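Local coordinates for peptidase M14 domain-containing protein (Shewanella amazonensis, PDB 2QVP), which is a putative zinc-dependent metallopeptidase of the M14 family, probably acting as a carboxypeptidase, though its substrate is not established, at residues T181-L195 and E230-C242. Sequence-based numbering, arbitrary orientation. Where two conformers were deposited one is given.
Sequences TFEPSQAPGRFSHSL and ESFLVRSGARVGC. With SO4 (sulfate ion), chain E.
F182 and G241 form an antiparallel hydrogen-bonded pair where strands 178-182 and 241-247 adjoin in the mixed sheet of this M14-type alpha/beta domain. F182 N reaches G241 O at 3.0 Å and G241 N reaches F182 O at 2.9 Å, both with N-H...O angles of 156°. F182 CG stands beside the backbone N, anti to the carbonyl carbon (chi1 -60°), which directs the ring to helix 229-235. CB and CG lie 3.8 Å from V234 CG2; CD1 is 4.0 Å from both V234 CG2 and G241 C, the latter near the ring plane at its edge. CD2 is near V234 CG1, CE1 meets E230 CG at 3.8 Å, and CE2 and CZ approach S231 OG, 3.8 Å from CZ, a hydroxyl hydrogen-bonded to D226 OD1 and S228 OG. With an alanine here, V234, E230 and S231 would probably face a gap and F225 lose its edge-to-face partner. G241 suits this packing, since a CB would clash with V234 CG2. On the sheet's other side, V240 CG2 makes a CH-pi contact over one face of the F191 ring, 3.9 Å from the centroid and 23° off the normal. At that ring's edge, in plane, G241 O lies 3.4 Å from F191 CE2.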
loop_
_atom_site.group_PDB
_atom_site.type_symbol
_atom_site.label_atom_id
_atom_site.label_comp_id
_atom_site.label_asym_id
_atom_site.label_seq_id
_atom_site.Cartn_x
_atom_site.Cartn_y
_atom_site.Cartn_z
ATOM N N THR A 181 -0.469 -11.523 5.308
ATOM C CA THR A 181 -0.518 -12.049 3.943
ATOM C C THR A 181 -1.755 -12.908 3.697
ATOM O O THR A 181 -2.385 -13.437 4.622
ATOM C CB THR A 181 0.751 -12.860 3.584
ATOM O OG1 THR A 181 0.838 -13.996 4.444
ATOM C CG2 THR A 181 2.020 -12.005 3.710
ATOM N N PHE A 182 -2.070 -13.032 2.417
ATOM C CA PHE A 182 -3.178 -13.785 1.920
ATOM C C PHE A 182 -2.681 -14.667 0.787
ATOM O O PHE A 182 -2.139 -14.150 -0.196
ATOM C CB PHE A 182 -4.280 -12.852 1.400
ATOM C CG PHE A 182 -4.854 -11.912 2.444
ATOM C CD1 PHE A 182 -4.266 -10.668 2.693
ATOM C CD2 PHE A 182 -5.995 -12.253 3.131
ATOM C CE1 PHE A 182 -4.793 -9.814 3.653
ATOM C CE2 PHE A 182 -6.532 -11.410 4.077
ATOM C CZ PHE A 182 -5.948 -10.191 4.339
ATOM N N GLU A 183 -2.828 -15.987 0.928
ATOM C CA GLU A 183 -2.481 -16.915 -0.152
ATOM C C GLU A 183 -3.512 -18.005 -0.134
ATOM O O GLU A 183 -4.051 -18.305 0.941
ATOM C CB GLU A 183 -1.099 -17.542 0.006
ATOM C CG GLU A 183 0.086 -16.592 0.046
ATOM C CD GLU A 183 1.419 -17.359 0.068
ATOM O OE1 GLU A 183 1.626 -18.166 -0.845
ATOM O OE2 GLU A 183 2.274 -17.134 0.961
ATOM N N PRO A 184 -3.798 -18.622 -1.303
ATOM C CA PRO A 184 -4.786 -19.721 -1.347
ATOM C C PRO A 184 -4.216 -21.079 -0.866
ATOM O O PRO A 184 -4.147 -22.035 -1.635
ATOM C CB PRO A 184 -5.180 -19.737 -2.829
ATOM C CG PRO A 184 -3.893 -19.344 -3.517
ATOM C CD PRO A 184 -3.256 -18.321 -2.641
ATOM N N SER A 185 -3.818 -21.157 0.405
ATOM C CA SER A 185 -3.211 -22.365 0.987
ATOM C C SER A 185 -3.456 -22.422 2.499
ATOM O O SER A 185 -3.978 -21.460 3.068
ATOM C CB SER A 185 -1.716 -22.398 0.682
ATOM O OG SER A 185 -1.084 -21.240 1.184
ATOM N N GLN A 186 -3.101 -23.550 3.128
ATOM C CA GLN A 186 -3.298 -23.741 4.577
ATOM C C GLN A 186 -2.269 -22.970 5.390
ATOM O O GLN A 186 -2.584 -22.538 6.497
ATOM C CB GLN A 186 -3.267 -25.226 4.994
ATOM N N ALA A 187 -1.061 -22.811 4.839
ATOM C CA ALA A 187 0.016 -22.113 5.513
ATOM C C ALA A 187 0.731 -21.143 4.573
ATOM O O ALA A 187 0.625 -21.278 3.348
ATOM C CB ALA A 187 1.025 -23.122 6.084
ATOM N N PRO A 188 1.443 -20.151 5.146
ATOM C CA PRO A 188 2.215 -19.249 4.307
ATOM C C PRO A 188 3.302 -19.981 3.486
ATOM O O PRO A 188 3.851 -20.973 3.950
ATOM C CB PRO A 188 2.866 -18.288 5.324
ATOM C CG PRO A 188 2.088 -18.398 6.532
ATOM C CD PRO A 188 1.540 -19.773 6.573
ATOM N N GLY A 189 3.588 -19.463 2.284
ATOM C CA GLY A 189 4.600 -20.006 1.364
ATOM C C GLY A 189 5.662 -18.981 0.990
ATOM O O GLY A 189 5.835 -17.969 1.700
ATOM N N ARG A 190 6.349 -19.243 -0.133
ATOM C CA ARG A 190 7.441 -18.394 -0.669
ATOM C C ARG A 190 7.065 -16.936 -0.782
ATOM O O ARG A 190 7.883 -16.087 -0.464
ATOM C CB ARG A 190 7.897 -18.868 -2.053
ATOM N N PHE A 191 5.844 -16.667 -1.263
ATOM C CA PHE A 191 5.306 -15.312 -1.392
ATOM C C PHE A 191 5.357 -14.532 -0.073
ATOM O O PHE A 191 5.906 -13.431 -0.017
ATOM C CB PHE A 191 3.880 -15.339 -1.942
ATOM C CG PHE A 191 3.240 -13.981 -2.017
ATOM C CD1 PHE A 191 3.574 -13.102 -3.034
ATOM C CD2 PHE A 191 2.319 -13.578 -1.061
ATOM C CE1 PHE A 191 2.991 -11.852 -3.101
ATOM C CE2 PHE A 191 1.765 -12.344 -1.118
ATOM C CZ PHE A 191 2.083 -11.479 -2.144
ATOM N N SER A 192 4.775 -15.119 0.961
ATOM C CA SER A 192 4.740 -14.535 2.278
ATOM C C SER A 192 6.151 -14.372 2.859
ATOM O O SER A 192 6.508 -13.308 3.375
ATOM C CB SER A 192 3.917 -15.418 3.226
ATOM O OG SER A 192 2.557 -15.518 2.845
ATOM N N HIS A 193 6.930 -15.450 2.777
ATOM C CA HIS A 193 8.288 -15.446 3.325
ATOM C C HIS A 193 9.222 -14.447 2.629
ATOM O O HIS A 193 10.044 -13.833 3.304
ATOM C CB HIS A 193 8.904 -16.857 3.323
ATOM C CG HIS A 193 8.137 -17.852 4.134
ATOM N ND1 HIS A 193 8.177 -19.210 3.877
ATOM C CD2 HIS A 193 7.261 -17.686 5.156
ATOM C CE1 HIS A 193 7.393 -19.839 4.736
ATOM N NE2 HIS A 193 6.824 -18.938 5.521
ATOM N N SER A 194 9.088 -14.281 1.310
ATOM C CA SER A 194 9.958 -13.356 0.577
ATOM C C SER A 194 9.691 -11.891 0.965
ATOM O O SER A 194 10.631 -11.125 1.137
ATOM C CB SER A 194 9.829 -13.592 -0.934
ATOM O OG SER A 194 10.238 -14.926 -1.255
ATOM N N LEU A 195 8.418 -11.531 1.098
ATOM C CA LEU A 195 8.036 -10.177 1.502
ATOM C C LEU A 195 8.454 -9.894 2.929
ATOM O O LEU A 195 8.954 -8.802 3.220
ATOM C CB LEU A 195 6.528 -9.913 1.307
ATOM C CG LEU A 195 6.165 -9.246 -0.024
ATOM C CD1 LEU A 195 6.561 -7.767 0.005
ATOM C CD2 LEU A 195 6.805 -9.951 -1.206
ATOM N N GLU A 230 -7.427 -4.417 1.530
ATOM C CA GLU A 230 -6.764 -5.668 1.061
ATOM C C GLU A 230 -7.629 -6.927 1.264
ATOM O O GLU A 230 -7.601 -7.813 0.430
ATOM C CB GLU A 230 -5.327 -5.843 1.660
ATOM C CG GLU A 230 -5.163 -6.018 3.178
ATOM C CD GLU A 230 -5.252 -4.715 4.012
ATOM O OE1 GLU A 230 -5.568 -3.625 3.465
ATOM O OE2 GLU A 230 -5.031 -4.795 5.241
ATOM N N SER A 231 -8.354 -7.012 2.376
ATOM C CA SER A 231 -9.333 -8.086 2.589
ATOM C C SER A 231 -10.401 -8.028 1.490
ATOM O O SER A 231 -10.748 -9.046 0.912
ATOM C CB SER A 231 -10.031 -7.981 3.955
ATOM O OG SER A 231 -9.169 -8.339 5.006
ATOM N N PHE A 232 -10.906 -6.823 1.216
ATOM C CA PHE A 232 -11.891 -6.608 0.149
ATOM C C PHE A 232 -11.383 -7.100 -1.225
ATOM O O PHE A 232 -12.074 -7.824 -1.919
ATOM C CB PHE A 232 -12.304 -5.111 0.102
ATOM C CG PHE A 232 -13.002 -4.698 -1.194
ATOM C CD1 PHE A 232 -14.320 -5.016 -1.412
ATOM C CD2 PHE A 232 -12.324 -3.981 -2.168
ATOM C CE1 PHE A 232 -14.963 -4.659 -2.620
ATOM C CE2 PHE A 232 -12.955 -3.604 -3.359
ATOM C CZ PHE A 232 -14.280 -3.953 -3.582
ATOM N N LEU A 233 -10.189 -6.671 -1.616
ATOM C CA LEU A 233 -9.611 -7.054 -2.923
ATOM C C LEU A 233 -9.259 -8.523 -3.041
ATOM O O LEU A 233 -9.373 -9.064 -4.145
ATOM C CB LEU A 233 -8.386 -6.200 -3.262
ATOM C CG LEU A 233 -8.664 -4.735 -3.590
ATOM C CD1 LEU A 233 -7.348 -4.075 -3.885
ATOM C CD2 LEU A 233 -9.654 -4.621 -4.784
ATOM N N VAL A 234 -8.843 -9.160 -1.927
ATOM C CA VAL A 234 -8.598 -10.612 -1.906
ATOM C C VAL A 234 -9.943 -11.369 -2.041
ATOM O O VAL A 234 -10.038 -12.320 -2.849
ATOM C CB VAL A 234 -7.802 -11.067 -0.663
ATOM C CG1 VAL A 234 -7.826 -12.587 -0.513
ATOM C CG2 VAL A 234 -6.371 -10.499 -0.716
ATOM N N ARG A 235 -10.982 -10.920 -1.316
ATOM C CA ARG A 235 -12.309 -11.541 -1.429
ATOM C C ARG A 235 -12.900 -11.236 -2.811
ATOM O O ARG A 235 -13.695 -12.008 -3.294
ATOM C CB ARG A 235 -13.291 -11.096 -0.323
ATOM C CG ARG A 235 -12.826 -11.323 1.141
ATOM C CD ARG A 235 -13.416 -12.439 2.038
ATOM N NE ARG A 235 -12.893 -13.800 1.863
ATOM C CZ ARG A 235 -12.846 -14.756 2.815
ATOM N NH1 ARG A 235 -13.268 -14.570 4.077
ATOM N NH2 ARG A 235 -12.349 -15.950 2.501
ATOM N N SER A 236 -12.511 -10.119 -3.434
ATOM C CA SER A 236 -12.929 -9.800 -4.794
ATOM C C SER A 236 -12.210 -10.619 -5.899
ATOM O O SER A 236 -12.579 -10.475 -7.048
ATOM C CB SER A 236 -12.729 -8.302 -5.064
ATOM O OG SER A 236 -13.459 -7.515 -4.157
ATOM N N GLY A 237 -11.189 -11.427 -5.570
ATOM C CA GLY A 237 -10.426 -12.226 -6.552
ATOM C C GLY A 237 -8.904 -12.039 -6.657
ATOM O O GLY A 237 -8.248 -12.799 -7.410
ATOM N N ALA A 238 -8.318 -11.041 -5.974
ATOM C CA ALA A 238 -6.843 -10.867 -6.005
ATOM C C ALA A 238 -6.203 -12.195 -5.607
ATOM O O ALA A 238 -6.573 -12.786 -4.579
ATOM C CB ALA A 238 -6.347 -9.730 -5.099
ATOM N N ARG A 239 -5.317 -12.702 -6.460
ATOM C CA ARG A 239 -4.685 -14.013 -6.254
ATOM C C ARG A 239 -3.980 -14.133 -4.880
ATOM O O ARG A 239 -4.197 -15.086 -4.131
ATOM C CB ARG A 239 -3.734 -14.279 -7.436
ATOM C CG ARG A 239 -2.817 -15.490 -7.374
ATOM C CD ARG A 239 -3.566 -16.769 -7.339
ATOM N NE ARG A 239 -2.649 -17.900 -7.213
ATOM C CZ ARG A 239 -3.020 -19.186 -7.190
ATOM N NH1 ARG A 239 -4.315 -19.541 -7.288
ATOM N NH2 ARG A 239 -2.082 -20.133 -7.067
ATOM N N VAL A 240 -3.180 -13.128 -4.545
ATOM C CA VAL A 240 -2.457 -13.099 -3.290
ATOM C C VAL A 240 -2.539 -11.685 -2.770
ATOM O O VAL A 240 -2.899 -10.764 -3.523
ATOM C CB VAL A 240 -0.972 -13.507 -3.466
ATOM C CG1 VAL A 240 -0.855 -14.994 -3.784
ATOM C CG2 VAL A 240 -0.323 -12.641 -4.539
ATOM N N GLY A 241 -2.235 -11.505 -1.485
ATOM C CA GLY A 241 -2.258 -10.157 -0.919
ATOM C C GLY A 241 -1.216 -9.983 0.139
ATOM O O GLY A 241 -0.756 -10.949 0.716
ATOM N N CYS A 242 -0.852 -8.733 0.405
ATOM C CA CYS A 242 0.047 -8.450 1.485
ATOM C C CYS A 242 -0.226 -7.062 2.035
ATOM O O CYS A 242 -0.560 -6.155 1.287
ATOM C CB CYS A 242 1.493 -8.534 1.032
ATOM S SG CYS A 242 2.715 -8.203 2.336
HETATM S S SO4 E . 5.237 -22.264 -1.842
HETATM O O1 SO4 E . 6.022 -23.122 -2.728
HETATM O O2 SO4 E . 5.475 -20.875 -2.225
HETATM O O3 SO4 E . 3.810 -22.569 -1.958
HETATM O O4 SO4 E . 5.655 -22.483 -0.457
#